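Local coordinates for protein-glutaminase (Chryseobacterium proteolyticum, PDB 3A55) that probably hydrolyses the side-chain amides of glutamine residues within proteins, leaving glutamate and releasing ammonia, and is held here in its pro form, at residues F49-P54 against N82-G87; N113-V118 against I166-G171. The protein carries 1 engineered substitution. One frame throughout, in Å; residues are numbered along the deposited sequence.

Interaction 1: residues F49-P54 against N82-G87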
# COMPACT_ATOMS: atom_id res chain seq x y z
N PHE A 49 -0.86 -7.73 7.50
CA PHE A 49 -1.52 -9.02 7.67
C PHE A 49 -2.27 -9.04 8.99
O PHE A 49 -1.82 -8.47 10.00
CB PHE A 49 -0.51 -10.16 7.70
CG PHE A 49 -0.06 -10.62 6.33
CD1 PHE A 49 1.27 -10.50 5.96
CD2 PHE A 49 -0.96 -11.21 5.44
CE1 PHE A 49 1.69 -10.94 4.71
CE2 PHE A 49 -0.54 -11.66 4.20
CZ PHE A 49 0.79 -11.53 3.83
N TYR A 50 -3.41 -9.71 8.97
CA TYR A 50 -4.18 -10.01 10.17
C TYR A 50 -4.20 -11.52 10.34
O TYR A 50 -3.90 -12.22 9.43
CB TYR A 50 -5.56 -9.37 10.07
CG TYR A 50 -5.45 -7.86 10.04
CD1 TYR A 50 -5.65 -7.11 11.18
CD2 TYR A 50 -5.11 -7.19 8.87
CE1 TYR A 50 -5.53 -5.74 11.18
CE2 TYR A 50 -4.97 -5.80 8.86
CZ TYR A 50 -5.20 -5.10 10.01
OH TYR A 50 -5.07 -3.74 9.99
N GLU A 51 -4.47 -12.02 11.52
CA GLU A 51 -4.45 -13.46 11.69
C GLU A 51 -5.71 -13.96 12.35
O GLU A 51 -6.37 -13.24 13.10
CB GLU A 51 -3.22 -13.89 12.48
CG GLU A 51 -3.18 -13.34 13.89
CD GLU A 51 -1.85 -13.57 14.59
OE1 GLU A 51 -1.01 -14.34 14.05
OE2 GLU A 51 -1.65 -12.99 15.68
N ILE A 52 -6.07 -15.20 12.04
CA ILE A 52 -7.16 -15.86 12.76
C ILE A 52 -6.78 -17.31 12.99
O ILE A 52 -6.20 -17.95 12.10
CB ILE A 52 -8.51 -15.69 12.00
CG1 ILE A 52 -9.70 -16.14 12.85
CG2 ILE A 52 -8.46 -16.34 10.61
CD1 ILE A 52 -11.05 -15.69 12.30
N LYS A 53 -7.05 -17.83 14.19
CA LYS A 53 -6.67 -19.19 14.53
C LYS A 53 -7.70 -20.18 13.97
O LYS A 53 -8.87 -19.94 14.09
CB LYS A 53 -6.56 -19.41 16.04
CG LYS A 53 -6.22 -18.20 16.87
CD LYS A 53 -5.92 -18.63 18.30
CE LYS A 53 -4.70 -17.93 18.89
NZ LYS A 53 -5.08 -16.78 19.74
N PRO A 54 -7.22 -21.27 13.36
CA PRO A 54 -8.14 -22.26 12.78
C PRO A 54 -8.71 -23.20 13.84
O PRO A 54 -8.38 -24.39 13.89
CB PRO A 54 -7.26 -23.01 11.78
CG PRO A 54 -5.90 -22.94 12.35
CD PRO A 54 -5.81 -21.62 13.10
N ASN A 82 -5.27 -4.62 21.00
CA ASN A 82 -3.81 -4.51 20.92
C ASN A 82 -3.16 -5.61 20.09
O ASN A 82 -2.10 -6.12 20.44
CB ASN A 82 -3.20 -4.47 22.33
CG ASN A 82 -3.83 -3.41 23.19
OD1 ASN A 82 -3.83 -2.24 22.83
ND2 ASN A 82 -4.42 -3.82 24.31
N SER A 83 -3.81 -5.98 18.99
CA SER A 83 -3.32 -7.07 18.16
C SER A 83 -3.85 -6.98 16.76
O SER A 83 -4.77 -6.22 16.48
CB SER A 83 -3.74 -8.42 18.76
OG SER A 83 -5.04 -8.78 18.31
N ASN A 84 -3.28 -7.82 15.89
CA ASN A 84 -3.76 -7.99 14.53
C ASN A 84 -4.60 -9.26 14.40
O ASN A 84 -4.81 -9.76 13.29
CB ASN A 84 -2.56 -8.06 13.55
CG ASN A 84 -1.82 -9.41 13.62
OD1 ASN A 84 -1.80 -10.07 14.67
ND2 ASN A 84 -1.23 -9.83 12.49
N GLU A 85 -5.05 -9.79 15.53
CA GLU A 85 -5.80 -11.04 15.53
C GLU A 85 -7.29 -10.78 15.44
O GLU A 85 -7.86 -10.02 16.23
CB GLU A 85 -5.48 -11.88 16.76
CG GLU A 85 -6.14 -13.25 16.73
CD GLU A 85 -5.83 -14.11 17.92
OE1 GLU A 85 -4.96 -13.74 18.73
OE2 GLU A 85 -6.47 -15.17 18.04
N ILE A 86 -7.93 -11.42 14.46
CA ILE A 86 -9.37 -11.29 14.25
C ILE A 86 -10.12 -12.11 15.30
O ILE A 86 -9.85 -13.31 15.48
CB ILE A 86 -9.76 -11.75 12.83
CG1 ILE A 86 -9.07 -10.87 11.78
CG2 ILE A 86 -11.27 -11.75 12.66
CD1 ILE A 86 -9.05 -11.47 10.38
N GLY A 87 -11.04 -11.46 16.01
CA GLY A 87 -11.85 -12.12 17.02
C GLY A 87 -13.27 -12.44 16.59
O GLY A 87 -13.90 -13.34 17.15

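Interaction 2: residues N113-V118 against I166-G171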
# COMPACT_ATOMS: atom_id res chain seq x y z
N ASN A 113 -5.76 15.70 -16.04
CA ASN A 113 -4.75 16.71 -16.36
C ASN A 113 -3.74 16.21 -17.38
O ASN A 113 -3.34 15.05 -17.35
CB ASN A 113 -4.03 17.16 -15.09
CG ASN A 113 -4.95 17.83 -14.09
OD1 ASN A 113 -5.61 18.83 -14.40
ND2 ASN A 113 -5.00 17.29 -12.88
N LYS A 114 -3.34 17.09 -18.30
CA LYS A 114 -2.34 16.74 -19.31
C LYS A 114 -0.93 16.78 -18.72
O LYS A 114 -0.49 17.81 -18.19
CB LYS A 114 -2.44 17.69 -20.51
CG LYS A 114 -3.59 17.37 -21.46
CD LYS A 114 -3.41 15.99 -22.09
CE LYS A 114 -4.44 15.74 -23.19
NZ LYS A 114 -4.34 14.35 -23.73
N LEU A 115 -0.24 15.64 -18.78
CA LEU A 115 1.09 15.51 -18.19
C LEU A 115 1.98 14.67 -19.08
O LEU A 115 1.49 13.89 -19.89
CB LEU A 115 0.99 14.86 -16.81
CG LEU A 115 0.19 15.58 -15.73
CD1 LEU A 115 -0.30 14.58 -14.69
CD2 LEU A 115 1.02 16.68 -15.08
N ALA A 116 3.29 14.83 -18.94
CA ALA A 116 4.24 14.01 -19.69
C ALA A 116 4.49 12.70 -18.95
O ALA A 116 4.83 12.70 -17.76
CB ALA A 116 5.55 14.75 -19.91
N SER A 117 4.31 11.59 -19.65
CA SER A 117 4.46 10.27 -19.03
C SER A 117 5.90 9.80 -19.01
O SER A 117 6.24 8.84 -18.32
CB SER A 117 3.56 9.25 -19.73
OG SER A 117 2.23 9.34 -19.23
N VAL A 118 6.76 10.47 -19.77
CA VAL A 118 8.17 10.11 -19.84
C VAL A 118 9.07 11.29 -19.48
O VAL A 118 9.01 12.35 -20.10
CB VAL A 118 8.55 9.51 -21.24
CG1 VAL A 118 9.99 9.05 -21.25
CG2 VAL A 118 7.62 8.33 -21.57
N ILE A 166 4.17 15.04 -6.35
CA ILE A 166 5.40 15.80 -6.60
C ILE A 166 5.77 15.74 -8.08
O ILE A 166 6.11 16.78 -8.67
CB ILE A 166 6.57 15.32 -5.70
CG1 ILE A 166 6.23 15.56 -4.23
CG2 ILE A 166 7.90 16.01 -6.10
CD1 ILE A 166 7.09 14.83 -3.25
N LEU A 167 5.70 14.55 -8.69
CA LEU A 167 5.95 14.50 -10.13
C LEU A 167 4.98 15.39 -10.90
O LEU A 167 5.38 16.10 -11.82
CB LEU A 167 5.86 13.06 -10.65
CG LEU A 167 7.19 12.32 -10.81
CD1 LEU A 167 7.89 12.12 -9.48
CD2 LEU A 167 6.99 10.98 -11.53
N MET A 168 3.71 15.34 -10.52
CA MET A 168 2.68 16.11 -11.21
C MET A 168 2.93 17.61 -11.09
O MET A 168 2.70 18.37 -12.04
CB MET A 168 1.29 15.74 -10.70
CG MET A 168 0.91 14.34 -11.11
SD MET A 168 -0.67 13.80 -10.47
CE MET A 168 -1.84 14.79 -11.39
N ASN A 169 3.42 18.03 -9.92
CA ASN A 169 3.79 19.43 -9.68
C ASN A 169 4.90 19.89 -10.63
O ASN A 169 5.06 21.09 -10.89
CB ASN A 169 4.26 19.63 -8.24
CG ASN A 169 3.12 19.53 -7.23
OD1 ASN A 169 1.95 19.62 -7.58
ND2 ASN A 169 3.48 19.37 -5.96
N ASN A 170 5.67 18.92 -11.12
CA ASN A 170 6.74 19.14 -12.10
C ASN A 170 6.30 18.91 -13.54
O ASN A 170 7.09 19.07 -14.47
CB ASN A 170 7.94 18.23 -11.80
CG ASN A 170 8.76 18.71 -10.62
OD1 ASN A 170 9.80 19.35 -10.79
ND2 ASN A 170 8.29 18.40 -9.41
N GLY A 171 5.03 18.54 -13.74
CA GLY A 171 4.49 18.32 -15.08
C GLY A 171 4.57 16.89 -15.59
O GLY A 171 4.38 16.65 -16.79

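Interaction 1: residues F49-P54 against N82-G87
Asn84 meets the strand 49-52 with both backbone and side chain. Its CG stands between its own backbone N and carbonyl carbon (chi1 75°), which turns the amide back so that ND2 donates to Phe49 O at 2.9 Å, from above the plane of that carbonyl. Asn84 O takes the N-H of Glu51 (N to O 2.9 Å), and Glu51 O in turn receives Ile86 N at 2.8 Å. The side chains of Glu51 and Asn84 cross at about a right angle, their carboxylate and amide planes 56° apart; Glu51 OE2 lies 3.1 Å from Asn84 OD1, both acceptors and not bonded. The extended chain of Glu85 crosses that of Lys53 at about a right angle; in one of two lysine conformers NZ forms a salt bridge with Glu85 OE2 (2.7 Å), a link therefore less certain, and Lys80 is a second cationic partner. Branched, apolar Ile86 suits the buried face: its CG2 lies 4.0 Å from Ile52 CD1, its CD1 approaches Tyr50 CB, and Leu65 of helix 59-71 packs on it. This single parallel beta bridge joins the outer strands of an otherwise antiparallel sheet, consistent with strong curling that lets its edges meet.

Interaction 2: residues N113-V118 against I166-G171
Leu115 and Met168 are brought together by their torsions: Leu115 holds CG anti to its carbonyl carbon (chi1 -62°), which sets CG toward the end of helix 156-169, and chi2 then spreads the two methyls over it, while Met168 runs straight through chi2 and then bends at chi3 (71°), which carries CE round to the leucine. The two side chains cross at about a right angle. Leu115 CD1 rests 3.6 Å from Met168 CE and 3.8 Å from Met168 CG, so a single methyl fits into the elbow of the thioether. The other branch lies over the backbone beyond the helix, with CD2 3.6 Å from Gly171 C. A forked side chain suits this place because each prong has its own surface, and an unbranched, flexible methionine can adapt to one of them. With an alanine in place of Leu115 both methyls are gone, and Met168 CE would probably lose its apolar neighbour and be freer to turn.

The polar link lies next door, where Ala116 N donates to Gly171 O at 3.0 Å, almost straight (169° at the hydrogen). Gly171 ends the helix in a Schellman motif; at its positive phi a CB would press on the preceding carbonyl O, hence the glycine. Within the same turn Asn170 ND2 reaches back to Ile166 O at 2.8 Å, with that oxygen close to the asparagine's amide plane, and it also bonds Gln131.

A second backbone bond, between Ala116 and Asp173, continues the pairing past the glycine. The largely extended segment 113-118 thus lies along the surface at the end of helix 156-169, leading into strand 118-119, while Leu167, on another side of that helix, packs against Ile132 of helix 122-133 and Ile200 and Val202 of strand 196-205.

Overall arrangement
From the N terminus, the chain first lays down strands 22-35 and 38-43, and then interaction 1 closes a loop of 27 residues that holds helix 59-71 and strand 75-79, joining the outermost strands of the antiparallel sheet. Only after this, past helix 94-103, does interaction 2 open; its loop of 47 residues takes in helix 122-133 and most of helix 156-169, which starts at the cysteine of a probable Cys-His-Asp triad. The two contacts follow in series, neither nested nor crossed. Their centres lie about 41 Å apart, on opposite sides of the chain's centre: one joins sheet edges, the other ties a connecting segment to a helix end.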